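Long-range contact in copper-transporting ATPase (Sulfolobus solfataricus, PDB 2YJ5), which probably couples ATP hydrolysis to the transport of copper ions across the cell membrane, as a P-type ATPase of the type IB subfamily: residues Asp29-Asn34 against Glu151-Ile156. The protein carries 1 engineered substitution. Residues are numbered along the deposited sequence; the frame is centred on the assembly and turned at random.
Sequences DTIIFN and EGLKII. Engineered in segment 29-34: N34 (natural residue Asp).
I31 grips the neighbouring parallel strand with both of its backbone polar atoms: its N donates to K154 O and its O accepts from I156 N, each at 2.7 Å. The bonding continues with F33 N to I156 O (2.9 Å) and, where the strands begin, with the longer bond from K154 N to D29 O (3.2 Å). The tight part lies on the sheet face of T30, I32 and I156. Here I156 lies alongside I32, its CB 4.1 Å from I32 CG1, and its CD1 reaches back to T30 CG2 at 3.8 Å. The methyl of T30 stands anti to the backbone N (chi1 -57° for OG1), which turns it to I156 and leaves OG1 to bond D29 OD1 from above the carboxylate plane (2.7 Å). For T30, a valine here would probably leave D29 OD1 without its hydroxyl donor, and the carboxylate, which also accepts from K200 N at OD2, freer to turn. K154 marks the solvent side: its aliphatic chain runs beside T30, then bends at chi3 (52°) and carries the ammonium outward. On the other face I31 is partly exposed, and L153, from the loop before the strand, crosses over to it, L153 CD1 meeting I31 CD1 at 3.9 Å, while L153 CD2 leans on the backbone of D29. Both strands belong to the haloacid dehalogenase-like phosphorylation domain. N34, engineered from the natural aspartate, its OD1 bonding K187 NZ, opens the NKTGT sequence, naturally DKTGT, whose aspartate is phosphorylated in P-type ATPases, so strand 30-34 probably ends at the phosphorylation site. Within that Rossmann-like sheet it is an interior strand between 154-158 and 201-205, whose L202 shares backbone hydrogen bonds with T30 and I32, and I204 with I32, while F33 packs against helix 35-39.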
loop_
_atom_site.group_PDB
_atom_site.type_symbol
_atom_site.label_atom_id
_atom_site.label_comp_id
_atom_site.label_asym_id
_atom_site.label_seq_id
_atom_site.Cartn_x
_atom_site.Cartn_y
_atom_site.Cartn_z
ATOM N N ASP A 29 -23.776 -2.831 -4.402
ATOM C CA ASP A 29 -23.631 -3.711 -5.561
ATOM C C ASP A 29 -22.202 -3.749 -6.138
ATOM O O ASP A 29 -21.877 -4.614 -6.962
ATOM C CB ASP A 29 -24.624 -3.320 -6.653
ATOM C CG ASP A 29 -24.322 -1.964 -7.258
ATOM O OD1 ASP A 29 -23.476 -1.897 -8.177
ATOM O OD2 ASP A 29 -24.935 -0.965 -6.820
ATOM N N THR A 30 -21.358 -2.813 -5.704
ATOM C CA THR A 30 -19.999 -2.689 -6.221
ATOM C C THR A 30 -19.010 -2.532 -5.070
ATOM O O THR A 30 -19.295 -1.815 -4.108
ATOM C CB THR A 30 -19.885 -1.466 -7.161
ATOM O OG1 THR A 30 -20.832 -1.599 -8.222
ATOM C CG2 THR A 30 -18.471 -1.328 -7.754
ATOM N N ILE A 31 -17.864 -3.211 -5.167
ATOM C CA ILE A 31 -16.797 -3.110 -4.156
ATOM C C ILE A 31 -15.493 -2.570 -4.746
ATOM O O ILE A 31 -15.007 -3.070 -5.764
ATOM C CB ILE A 31 -16.489 -4.465 -3.489
ATOM C CG1 ILE A 31 -17.753 -5.053 -2.869
ATOM C CG2 ILE A 31 -15.441 -4.306 -2.402
ATOM C CD1 ILE A 31 -17.608 -6.511 -2.522
ATOM N N ILE A 32 -14.929 -1.556 -4.098
ATOM C CA ILE A 32 -13.686 -0.957 -4.566
ATOM C C ILE A 32 -12.609 -0.927 -3.486
ATOM O O ILE A 32 -12.817 -0.384 -2.401
ATOM C CB ILE A 32 -13.906 0.474 -5.036
ATOM C CG1 ILE A 32 -15.016 0.519 -6.085
ATOM C CG2 ILE A 32 -12.591 1.069 -5.569
ATOM C CD1 ILE A 32 -15.215 1.876 -6.695
ATOM N N PHE A 33 -11.466 -1.522 -3.793
ATOM C CA PHE A 33 -10.292 -1.474 -2.926
ATOM C C PHE A 33 -9.295 -0.384 -3.354
ATOM O O PHE A 33 -8.973 -0.238 -4.528
ATOM C CB PHE A 33 -9.566 -2.818 -2.939
ATOM C CG PHE A 33 -10.329 -3.928 -2.286
ATOM C CD1 PHE A 33 -11.278 -4.645 -2.994
ATOM C CD2 PHE A 33 -10.105 -4.256 -0.960
ATOM C CE1 PHE A 33 -11.996 -5.663 -2.386
ATOM C CE2 PHE A 33 -10.813 -5.280 -0.342
ATOM C CZ PHE A 33 -11.762 -5.982 -1.059
ATOM N N ASN A 34 -8.815 0.384 -2.390
ATOM C CA ASN A 34 -7.592 1.138 -2.572
ATOM C C ASN A 34 -6.429 0.191 -2.244
ATOM O O ASN A 34 -6.318 -0.278 -1.124
ATOM C CB ASN A 34 -7.589 2.368 -1.668
ATOM C CG ASN A 34 -6.281 3.138 -1.731
ATOM O OD1 ASN A 34 -5.933 3.707 -2.771
ATOM N ND2 ASN A 34 -5.542 3.156 -0.613
ATOM N N GLU A 151 -24.041 -12.847 -5.178
ATOM C CA GLU A 151 -24.643 -11.718 -5.882
ATOM C C GLU A 151 -23.809 -11.271 -7.083
ATOM O O GLU A 151 -24.108 -10.248 -7.708
ATOM C CB GLU A 151 -24.877 -10.543 -4.927
ATOM N N GLY A 152 -22.772 -12.042 -7.407
ATOM C CA GLY A 152 -21.869 -11.680 -8.484
ATOM C C GLY A 152 -21.532 -10.200 -8.433
ATOM O O GLY A 152 -21.506 -9.518 -9.466
ATOM N N LEU A 153 -21.288 -9.700 -7.222
ATOM C CA LEU A 153 -20.937 -8.301 -7.016
ATOM C C LEU A 153 -19.779 -7.908 -7.914
ATOM O O LEU A 153 -18.978 -8.757 -8.304
ATOM C CB LEU A 153 -20.562 -8.053 -5.556
ATOM C CG LEU A 153 -21.709 -8.024 -4.550
ATOM C CD1 LEU A 153 -21.167 -8.036 -3.139
ATOM C CD2 LEU A 153 -22.576 -6.809 -4.779
ATOM N N LYS A 154 -19.702 -6.620 -8.238
ATOM C CA LYS A 154 -18.630 -6.086 -9.071
ATOM C C LYS A 154 -17.444 -5.638 -8.209
ATOM O O LYS A 154 -17.609 -4.842 -7.277
ATOM C CB LYS A 154 -19.141 -4.921 -9.928
ATOM C CG LYS A 154 -18.088 -4.326 -10.847
ATOM C CD LYS A 154 -18.703 -3.758 -12.120
ATOM C CE LYS A 154 -19.849 -2.795 -11.815
ATOM N NZ LYS A 154 -20.425 -2.162 -13.050
ATOM N N ILE A 155 -16.258 -6.157 -8.528
ATOM C CA ILE A 155 -15.048 -5.884 -7.754
ATOM C C ILE A 155 -14.035 -5.046 -8.532
ATOM O O ILE A 155 -13.632 -5.419 -9.631
ATOM C CB ILE A 155 -14.384 -7.187 -7.304
ATOM C CG1 ILE A 155 -15.340 -7.966 -6.406
ATOM C CG2 ILE A 155 -13.081 -6.893 -6.579
ATOM C CD1 ILE A 155 -14.922 -9.387 -6.160
ATOM N N ILE A 156 -13.630 -3.915 -7.960
ATOM C CA ILE A 156 -12.661 -3.032 -8.618
ATOM C C ILE A 156 -11.461 -2.706 -7.740
ATOM O O ILE A 156 -11.586 -2.573 -6.521
ATOM C CB ILE A 156 -13.296 -1.684 -9.044
ATOM C CG1 ILE A 156 -14.598 -1.916 -9.815
ATOM C CG2 ILE A 156 -12.284 -0.840 -9.845
ATOM C CD1 ILE A 156 -15.460 -0.666 -9.957
#